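Local coordinates for metal-dependent hydrolase (Lactobacillus plantarum, PDB 2F6K), which probably acts as a metal-dependent decarboxylase of the amidohydrolase family, converting 2-amino-3-carboxymuconate 6-semialdehyde to 2-aminomuconate 6-semialdehyde with release of carbon dioxide, at residues 5-10 against 237-242; 203-208 against 264-269; 45-50 against 274-279. One frame throughout, in Å; residues are numbered along the deposited sequence.

Contact 1: residues 5-10 against 237-242; sequences DFHTHY and YFDVAG. With MN (manganese (II) ion), chain C.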
loop_
_atom_site.group_PDB
_atom_site.type_symbol
_atom_site.label_atom_id
_atom_site.label_comp_id
_atom_site.label_asym_id
_atom_site.label_seq_id
_atom_site.Cartn_x
_atom_site.Cartn_y
_atom_site.Cartn_z
ATOM N N ASP A 5 30.481 14.100 17.369
ATOM C CA ASP A 5 29.114 13.628 17.131
ATOM C C ASP A 5 28.783 13.506 15.641
ATOM O O ASP A 5 28.699 14.512 14.946
ATOM C CB ASP A 5 28.137 14.608 17.786
ATOM C CG ASP A 5 26.767 14.008 18.015
ATOM O OD1 ASP A 5 26.406 13.036 17.304
ATOM O OD2 ASP A 5 26.055 14.525 18.908
ATOM N N PHE A 6 28.571 12.291 15.147
ATOM C CA PHE A 6 28.271 12.132 13.726
ATOM C C PHE A 6 26.797 11.957 13.382
ATOM O O PHE A 6 26.448 11.667 12.232
ATOM C CB PHE A 6 29.058 10.961 13.140
ATOM C CG PHE A 6 30.008 11.362 12.055
ATOM C CD1 PHE A 6 31.383 11.356 12.277
ATOM C CD2 PHE A 6 29.532 11.768 10.811
ATOM C CE1 PHE A 6 32.273 11.746 11.275
ATOM C CE2 PHE A 6 30.414 12.163 9.800
ATOM C CZ PHE A 6 31.788 12.151 10.033
ATOM N N HIS A 7 25.931 12.119 14.375
ATOM C CA HIS A 7 24.494 11.995 14.162
ATOM C C HIS A 7 23.814 12.971 15.103
ATOM O O HIS A 7 23.426 12.624 16.212
ATOM C CB HIS A 7 24.022 10.562 14.436
ATOM C CG HIS A 7 22.591 10.306 14.061
ATOM N ND1 HIS A 7 22.168 9.108 13.528
ATOM C CD2 HIS A 7 21.482 11.077 14.176
ATOM C CE1 HIS A 7 20.862 9.150 13.331
ATOM N NE2 HIS A 7 20.421 10.334 13.717
ATOM N N THR A 8 23.694 14.208 14.645
ATOM C CA THR A 8 23.077 15.266 15.423
ATOM C C THR A 8 22.366 16.154 14.394
ATOM O O THR A 8 22.839 16.292 13.260
ATOM C CB THR A 8 24.164 16.015 16.243
ATOM O OG1 THR A 8 23.587 17.162 16.870
ATOM C CG2 THR A 8 25.336 16.421 15.355
ATOM N N HIS A 9 21.234 16.747 14.770
ATOM C CA HIS A 9 20.468 17.529 13.797
ATOM C C HIS A 9 20.176 19.010 14.060
ATOM O O HIS A 9 20.324 19.517 15.178
ATOM C CB HIS A 9 19.129 16.835 13.539
ATOM C CG HIS A 9 19.243 15.386 13.176
ATOM N ND1 HIS A 9 19.871 14.949 12.031
ATOM C CD2 HIS A 9 18.782 14.274 13.798
ATOM C CE1 HIS A 9 19.791 13.631 11.962
ATOM N NE2 HIS A 9 19.134 13.195 13.022
ATOM N N TYR A 10 19.740 19.687 12.998
ATOM C CA TYR A 10 19.370 21.097 13.058
ATOM C C TYR A 10 18.087 21.264 12.248
ATOM O O TYR A 10 17.783 20.435 11.394
ATOM C CB TYR A 10 20.485 21.986 12.484
ATOM C CG TYR A 10 20.775 21.806 11.005
ATOM C CD1 TYR A 10 20.568 22.848 10.102
ATOM C CD2 TYR A 10 21.271 20.603 10.513
ATOM C CE1 TYR A 10 20.849 22.698 8.742
ATOM C CE2 TYR A 10 21.553 20.445 9.153
ATOM C CZ TYR A 10 21.341 21.495 8.278
ATOM O OH TYR A 10 21.627 21.341 6.942
ATOM N N TYR A 237 30.461 2.118 7.354
ATOM C CA TYR A 237 30.590 2.672 8.692
ATOM C C TYR A 237 29.250 2.602 9.417
ATOM O O TYR A 237 28.206 2.369 8.799
ATOM C CB TYR A 237 31.052 4.126 8.626
ATOM C CG TYR A 237 32.488 4.290 8.214
ATOM C CD1 TYR A 237 32.901 3.997 6.909
ATOM C CD2 TYR A 237 33.442 4.737 9.125
ATOM C CE1 TYR A 237 34.231 4.148 6.525
ATOM C CE2 TYR A 237 34.774 4.891 8.753
ATOM C CZ TYR A 237 35.161 4.597 7.453
ATOM O OH TYR A 237 36.477 4.766 7.090
ATOM N N PHE A 238 29.284 2.825 10.726
ATOM C CA PHE A 238 28.078 2.786 11.536
ATOM C C PHE A 238 28.141 3.817 12.648
ATOM O O PHE A 238 29.163 3.926 13.329
ATOM C CB PHE A 238 27.929 1.415 12.203
ATOM C CG PHE A 238 27.835 0.268 11.242
ATOM C CD1 PHE A 238 26.621 -0.059 10.642
ATOM C CD2 PHE A 238 28.965 -0.483 10.929
ATOM C CE1 PHE A 238 26.536 -1.120 9.742
ATOM C CE2 PHE A 238 28.894 -1.540 10.035
ATOM C CZ PHE A 238 27.679 -1.862 9.437
ATOM N N ASP A 239 27.077 4.589 12.838
ATOM C CA ASP A 239 27.079 5.508 13.965
ATOM C C ASP A 239 26.395 4.663 15.044
ATOM O O ASP A 239 25.863 3.598 14.732
ATOM C CB ASP A 239 26.333 6.811 13.637
ATOM C CG ASP A 239 24.823 6.688 13.695
ATOM O OD1 ASP A 239 24.166 7.424 12.926
ATOM O OD2 ASP A 239 24.285 5.905 14.504
ATOM N N VAL A 240 26.420 5.083 16.301
ATOM C CA VAL A 240 25.792 4.268 17.337
ATOM C C VAL A 240 24.754 5.006 18.167
ATOM O O VAL A 240 24.718 4.881 19.395
ATOM C CB VAL A 240 26.847 3.653 18.301
ATOM C CG1 VAL A 240 27.787 2.747 17.532
ATOM C CG2 VAL A 240 27.621 4.753 19.012
ATOM N N ALA A 241 23.911 5.786 17.500
ATOM C CA ALA A 241 22.856 6.505 18.195
ATOM C C ALA A 241 21.761 5.492 18.562
ATOM O O ALA A 241 21.634 4.447 17.920
ATOM C CB ALA A 241 22.288 7.599 17.291
ATOM N N GLY A 242 20.982 5.787 19.600
ATOM C CA GLY A 242 19.911 4.885 19.993
ATOM C C GLY A 242 20.250 3.925 21.117
ATOM O O GLY A 242 21.312 4.023 21.738
HETATM MN MN MN C . 18.439 11.068 13.433
HETATM O O HOH W 1 25.063 9.533 10.929
HETATM O O HOH W 2 17.428 9.348 14.039
HETATM O O HOH W 3 16.411 12.140 13.649
#
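The imidazole of His-7 has the Ala-241 methyl over one face and the Asp-239 carboxylate at its edge. The methyl stands off the ring centre, toward the rim, and its nearest ring atom is ND1. Ring and carboxylate planes are turned 67° apart. His-7 ND1 donates to Asp-239 OD1 at 2.7 Å, with an N-H...O angle of 160°. The oxygen lies in the ring plane, but the nitrogen meets it from above the carboxylate plane. With ND1 used as a donor, His-7 NE2 on the far side of the ring binds manganese at 2.1 Å. His-9 NE2 binds the same ion at 2.3 Å. The pair is the His-X-His motif of the amidohydrolases, at the end of the first strand of a TIM barrel; Asp-239 ends the seventh strand. His-154, Asp-266 and two waters complete the metal site. His-7 CG is anti to the backbone N (chi1 -172°), which carries the ring toward Asp-239. The carboxylate is itself held: Asp-239 OD2 accepts from Ala-241 N at 3.0 Å in an Asx turn, and also from the backbone N of His-205. With an alanine at Asp-239, His-7 ND1 would probably lose its acceptor and the metal-bound ring a restraint on its rotation. A water donates to Asp-239 OD1 at 3.0 Å and to Phe-6 O at 2.9 Å, bridging the segments.

Contact 2: residues 203-208 against 264-269; sequences IPHAGA and GSDIPY. With MN (manganese (II) ion), chain C.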
loop_
_atom_site.group_PDB
_atom_site.type_symbol
_atom_site.label_atom_id
_atom_site.label_comp_id
_atom_site.label_asym_id
_atom_site.label_seq_id
_atom_site.Cartn_x
_atom_site.Cartn_y
_atom_site.Cartn_z
ATOM N N ILE A 203 25.944 3.927 8.053
ATOM C CA ILE A 203 24.602 3.395 8.287
ATOM C C ILE A 203 24.275 3.696 9.760
ATOM O O ILE A 203 24.963 3.239 10.670
ATOM C CB ILE A 203 24.558 1.886 7.985
ATOM C CG1 ILE A 203 24.832 1.668 6.490
ATOM C CG2 ILE A 203 23.203 1.314 8.353
ATOM C CD1 ILE A 203 24.910 0.225 6.075
ATOM N N PRO A 204 23.215 4.479 10.004
ATOM C CA PRO A 204 22.781 4.879 11.347
ATOM C C PRO A 204 22.222 3.813 12.278
ATOM O O PRO A 204 21.858 2.711 11.847
ATOM C CB PRO A 204 21.742 5.954 11.050
ATOM C CG PRO A 204 21.066 5.393 9.840
ATOM C CD PRO A 204 22.235 4.920 8.992
ATOM N N HIS A 205 22.169 4.171 13.561
ATOM C CA HIS A 205 21.619 3.324 14.617
ATOM C C HIS A 205 22.195 1.912 14.692
ATOM O O HIS A 205 21.456 0.925 14.771
ATOM C CB HIS A 205 20.095 3.259 14.468
ATOM C CG HIS A 205 19.442 4.605 14.380
ATOM N ND1 HIS A 205 18.682 4.996 13.298
ATOM C CD2 HIS A 205 19.448 5.656 15.233
ATOM C CE1 HIS A 205 18.249 6.230 13.487
ATOM N NE2 HIS A 205 18.700 6.655 14.653
ATOM N N ALA A 206 23.520 1.821 14.663
ATOM C CA ALA A 206 24.196 0.532 14.758
ATOM C C ALA A 206 23.741 -0.516 13.739
ATOM O O ALA A 206 23.730 -1.714 14.033
ATOM C CB ALA A 206 24.045 -0.013 16.167
ATOM N N GLY A 207 23.360 -0.066 12.548
ATOM C CA GLY A 207 22.953 -0.995 11.503
ATOM C C GLY A 207 21.539 -1.527 11.558
ATOM O O GLY A 207 21.209 -2.486 10.852
ATOM N N ALA A 208 20.703 -0.902 12.385
ATOM C CA ALA A 208 19.314 -1.313 12.538
ATOM C C ALA A 208 19.234 -2.827 12.742
ATOM O O ALA A 208 19.737 -3.336 13.741
ATOM C CB ALA A 208 18.505 -0.885 11.320
ATOM N N GLY A 264 27.166 8.867 18.018
ATOM C CA GLY A 264 26.051 9.684 17.561
ATOM C C GLY A 264 25.100 9.935 18.727
ATOM O O GLY A 264 24.866 9.035 19.538
ATOM N N SER A 265 24.546 11.142 18.830
ATOM C CA SER A 265 23.634 11.442 19.936
ATOM C C SER A 265 22.168 11.518 19.505
ATOM O O SER A 265 21.265 11.195 20.277
ATOM C CB SER A 265 24.033 12.752 20.620
ATOM O OG SER A 265 23.719 13.857 19.804
ATOM N N ASP A 266 21.953 11.954 18.270
ATOM C CA ASP A 266 20.625 12.086 17.676
ATOM C C ASP A 266 19.769 13.192 18.272
ATOM O O ASP A 266 18.543 13.104 18.235
ATOM C CB ASP A 266 19.853 10.767 17.759
ATOM C CG ASP A 266 18.924 10.561 16.576
ATOM O OD1 ASP A 266 18.755 11.502 15.770
ATOM O OD2 ASP A 266 18.368 9.455 16.448
ATOM N N ILE A 267 20.400 14.224 18.830
ATOM C CA ILE A 267 19.650 15.345 19.388
ATOM C C ILE A 267 19.267 16.206 18.186
ATOM O O ILE A 267 19.963 16.193 17.172
ATOM C CB ILE A 267 20.504 16.211 20.342
ATOM C CG1 ILE A 267 21.705 16.785 19.582
ATOM C CG2 ILE A 267 20.954 15.399 21.538
ATOM C CD1 ILE A 267 22.452 17.879 20.329
ATOM N N PRO A 268 18.179 16.989 18.292
ATOM C CA PRO A 268 17.320 17.084 19.471
ATOM C C PRO A 268 16.085 16.189 19.396
ATOM O O PRO A 268 15.182 16.300 20.227
ATOM C CB PRO A 268 16.967 18.564 19.497
ATOM C CG PRO A 268 16.767 18.850 18.050
ATOM C CD PRO A 268 17.923 18.118 17.377
ATOM N N TYR A 269 16.041 15.298 18.410
ATOM C CA TYR A 269 14.895 14.411 18.270
ATOM C C TYR A 269 14.821 13.482 19.466
ATOM O O TYR A 269 13.734 13.175 19.954
ATOM C CB TYR A 269 14.969 13.656 16.948
ATOM C CG TYR A 269 14.716 14.587 15.785
ATOM C CD1 TYR A 269 13.447 14.692 15.208
ATOM C CD2 TYR A 269 15.734 15.426 15.306
ATOM C CE1 TYR A 269 13.196 15.614 14.182
ATOM C CE2 TYR A 269 15.496 16.343 14.288
ATOM C CZ TYR A 269 14.229 16.434 13.732
ATOM O OH TYR A 269 14.007 17.353 12.741
HETATM MN MN MN C . 18.439 11.068 13.433
HETATM O O HOH W 2 17.428 9.348 14.039
HETATM O O HOH W 3 16.411 12.140 13.649
#
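His-205 and Asp-266 meet beside the manganese, at the C-terminal ends of the strands of the TIM barrel. His-205 follows strand 200-203, and Asp-266 lies in the loop after strand 261-262. This aspartate after the eighth strand is a standard metal ligand of the amidohydrolase fold. Its side chain can be followed outward. CB points toward the 203-208 segment and carries the carboxylate to the metal. Asp-266 CG lies 3.2 Å from the manganese. There the two oxygens part. Asp-266 OD1 binds the ion at 2.4 Å, alongside His-7, His-9 and His-154. Asp-266 OD2 is 3.4 Å from the manganese and turns to other partners. It accepts a weak hydrogen bond from His-205 NE2, 3.3 Å long but fairly straight at 166°. Metal and histidine thus hold the carboxylate by different oxygens, which should limit its rotation. Asp-266 OD2 lies near the plane of the His-205 ring, at its edge, and the ring and carboxylate planes are 41° apart. His-205 CG is anti to its carbonyl carbon (chi1 -52°), and from there the ring reaches across with its NE2 end foremost. The backbone from His-205 to Gly-207 makes a short left-handed turn, with Gly-207 N bonded to Pro-204 O. A metal-bound water closes the group, in the His-205 ring plane. It lies 2.1 Å from the manganese, 3.0 Å from His-205 NE2, and donates to Asp-266 OD2 at 2.6 Å.

Contact 3: residues 45-50 against 274-279; sequences RDNDIS and GSRQLG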
loop_
_atom_site.group_PDB
_atom_site.type_symbol
_atom_site.label_atom_id
_atom_site.label_comp_id
_atom_site.label_asym_id
_atom_site.label_seq_id
_atom_site.Cartn_x
_atom_site.Cartn_y
_atom_site.Cartn_z
ATOM N N ARG A 45 28.904 21.386 25.208
ATOM C CA ARG A 45 29.724 21.737 26.368
ATOM C C ARG A 45 29.387 20.825 27.550
ATOM O O ARG A 45 30.283 20.321 28.233
ATOM C CB ARG A 45 29.506 23.198 26.777
ATOM C CG ARG A 45 29.964 24.216 25.745
ATOM C CD ARG A 45 29.774 25.643 26.252
ATOM N NE ARG A 45 28.933 26.443 25.364
ATOM C CZ ARG A 45 27.678 26.778 25.636
ATOM N NH1 ARG A 45 27.127 26.389 26.771
ATOM N NH2 ARG A 45 26.968 27.480 24.768
ATOM N N ASP A 46 28.096 20.598 27.773
ATOM C CA ASP A 46 27.649 19.757 28.883
ATOM C C ASP A 46 27.927 18.266 28.734
ATOM O O ASP A 46 27.778 17.517 29.697
ATOM C CB ASP A 46 26.151 19.952 29.130
ATOM C CG ASP A 46 25.803 21.375 29.520
ATOM O OD1 ASP A 46 26.685 22.097 30.040
ATOM O OD2 ASP A 46 24.635 21.768 29.320
ATOM N N ASN A 47 28.326 17.825 27.544
ATOM C CA ASN A 47 28.579 16.402 27.330
ATOM C C ASN A 47 29.936 16.065 26.730
ATOM O O ASN A 47 30.113 15.005 26.130
ATOM C CB ASN A 47 27.465 15.822 26.471
ATOM C CG ASN A 47 26.140 15.792 27.203
ATOM O OD1 ASN A 47 25.902 14.914 28.034
ATOM N ND2 ASN A 47 25.279 16.766 26.917
ATOM N N ASP A 48 30.893 16.970 26.906
ATOM C CA ASP A 48 32.250 16.782 26.412
ATOM C C ASP A 48 32.322 16.427 24.920
ATOM O O ASP A 48 33.024 15.495 24.505
ATOM C CB ASP A 48 32.960 15.718 27.257
ATOM C CG ASP A 48 34.474 15.734 27.075
ATOM O OD1 ASP A 48 35.047 16.841 26.945
ATOM O OD2 ASP A 48 35.094 14.643 27.074
ATOM N N ILE A 49 31.586 17.184 24.117
ATOM C CA ILE A 49 31.585 16.995 22.677
ATOM C C ILE A 49 32.304 18.201 22.098
ATOM O O ILE A 49 31.876 19.338 22.293
ATOM C CB ILE A 49 30.157 16.931 22.124
ATOM C CG1 ILE A 49 29.439 15.719 22.720
ATOM C CG2 ILE A 49 30.194 16.835 20.601
ATOM C CD1 ILE A 49 27.993 15.585 22.282
ATOM N N SER A 50 33.406 17.959 21.396
ATOM C CA SER A 50 34.171 19.063 20.830
ATOM C C SER A 50 33.776 19.368 19.401
ATOM O O SER A 50 34.055 20.451 18.901
ATOM C CB SER A 50 35.673 18.762 20.872
ATOM O OG SER A 50 35.990 17.641 20.059
ATOM N N GLY A 274 17.826 12.216 27.568
ATOM C CA GLY A 274 17.912 10.824 27.174
ATOM C C GLY A 274 19.187 10.567 26.386
ATOM O O GLY A 274 19.780 9.491 26.465
ATOM N N SER A 275 19.625 11.560 25.624
ATOM C CA SER A 275 20.835 11.394 24.836
ATOM C C SER A 275 22.065 11.411 25.750
ATOM O O SER A 275 23.011 10.642 25.549
ATOM C CB SER A 275 20.934 12.498 23.785
ATOM O OG SER A 275 21.954 12.196 22.851
ATOM N N ARG A 276 22.039 12.289 26.752
ATOM C CA ARG A 276 23.125 12.394 27.718
ATOM C C ARG A 276 23.242 11.059 28.448
ATOM O O ARG A 276 24.338 10.592 28.742
ATOM C CB ARG A 276 22.835 13.506 28.727
ATOM C CG ARG A 276 23.791 13.538 29.911
ATOM C CD ARG A 276 23.351 14.556 30.955
ATOM N NE ARG A 276 24.268 14.643 32.092
ATOM C CZ ARG A 276 25.505 15.134 32.023
ATOM N NH1 ARG A 276 25.982 15.581 30.869
ATOM N NH2 ARG A 276 26.263 15.194 33.113
ATOM N N GLN A 277 22.107 10.436 28.733
ATOM C CA GLN A 277 22.134 9.164 29.426
ATOM C C GLN A 277 22.674 8.068 28.517
ATOM O O GLN A 277 23.390 7.173 28.975
ATOM C CB GLN A 277 20.740 8.779 29.913
ATOM C CG GLN A 277 20.711 7.412 30.580
ATOM C CD GLN A 277 19.309 6.830 30.677
ATOM O OE1 GLN A 277 18.644 6.605 29.658
ATOM N NE2 GLN A 277 18.852 6.583 31.903
ATOM N N LEU A 278 22.332 8.123 27.233
ATOM C CA LEU A 278 22.815 7.105 26.309
ATOM C C LEU A 278 24.326 7.229 26.143
ATOM O O LEU A 278 25.028 6.226 26.036
ATOM C CB LEU A 278 22.127 7.232 24.950
ATOM C CG LEU A 278 20.667 6.773 24.850
ATOM C CD1 LEU A 278 20.150 7.047 23.432
ATOM C CD2 LEU A 278 20.559 5.285 25.197
ATOM N N GLY A 279 24.818 8.467 26.142
ATOM C CA GLY A 279 26.243 8.695 26.000
ATOM C C GLY A 279 26.999 8.250 27.236
ATOM O O GLY A 279 28.099 7.700 27.148
#
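Arg-276 leaves its helix with CG anti to the backbone N, and the chain runs extended from CG to NE. The last torsion, chi4 69°, then bends the guanidinium so that NH1 is brought back to Asn-47. Asn-47 has its own CG anti to the carbonyl carbon, which presents OD1 to the arginine. The contact lies on the outer surface of the TIM barrel. It joins helix 272-284, which follows the last strand, to the link between helix 37-46 and the second strand, 49-55. Arg-276 NH1 serves two acceptors. It donates to Asp-46 O at 2.9 Å, from above the carbonyl plane and at a bent N-H...O angle of 133°. It also makes a weak bond of 2.9 Å to Asn-47 OD1. Both oxygens lie at the guanidinium edge, Asp-46 O tilted somewhat out of its plane. Asp-46 O lies near the C-terminal end of its helix, so the positive group may also be drawn there by the helix dipole. The Asp-46 carboxylate is not paired with this arginine; Asp-46 OD2 lies 6.5 Å from Arg-276 NH1. The asparagine amide is steadied from the other branch: ND2 bonds to Phe-43 O, one turn back in helix 37-46. The amide and guanidinium planes are 58° apart. Asn-47 OD1 lies in the bend of the arginine, 3.1 Å from Arg-276 CG and 3.4 Å from Arg-276 CB.

In the fold
From the N terminus, segment 5-10 comes first and opens contact 1 on the first barrel strand. Segment 45-50 follows, leading into the second strand, and opens contact 3. The chain then runs through the middle strands to 203-208, where contact 2 opens. Contact 1 closes at 237-242, contact 2 at 264-269 and contact 3 at 274-279. Contact 1 therefore crosses both others, while contact 2 falls wholly within the span of contact 3. Contacts 1 and 2 share the manganese and join at Asp-5 OD2 and Ser-265 OG. Contact 3, on the surface, ties the last strand's helix to the barrel's beginning; Ser-275 OG reaches Ser-265 O of contact 2.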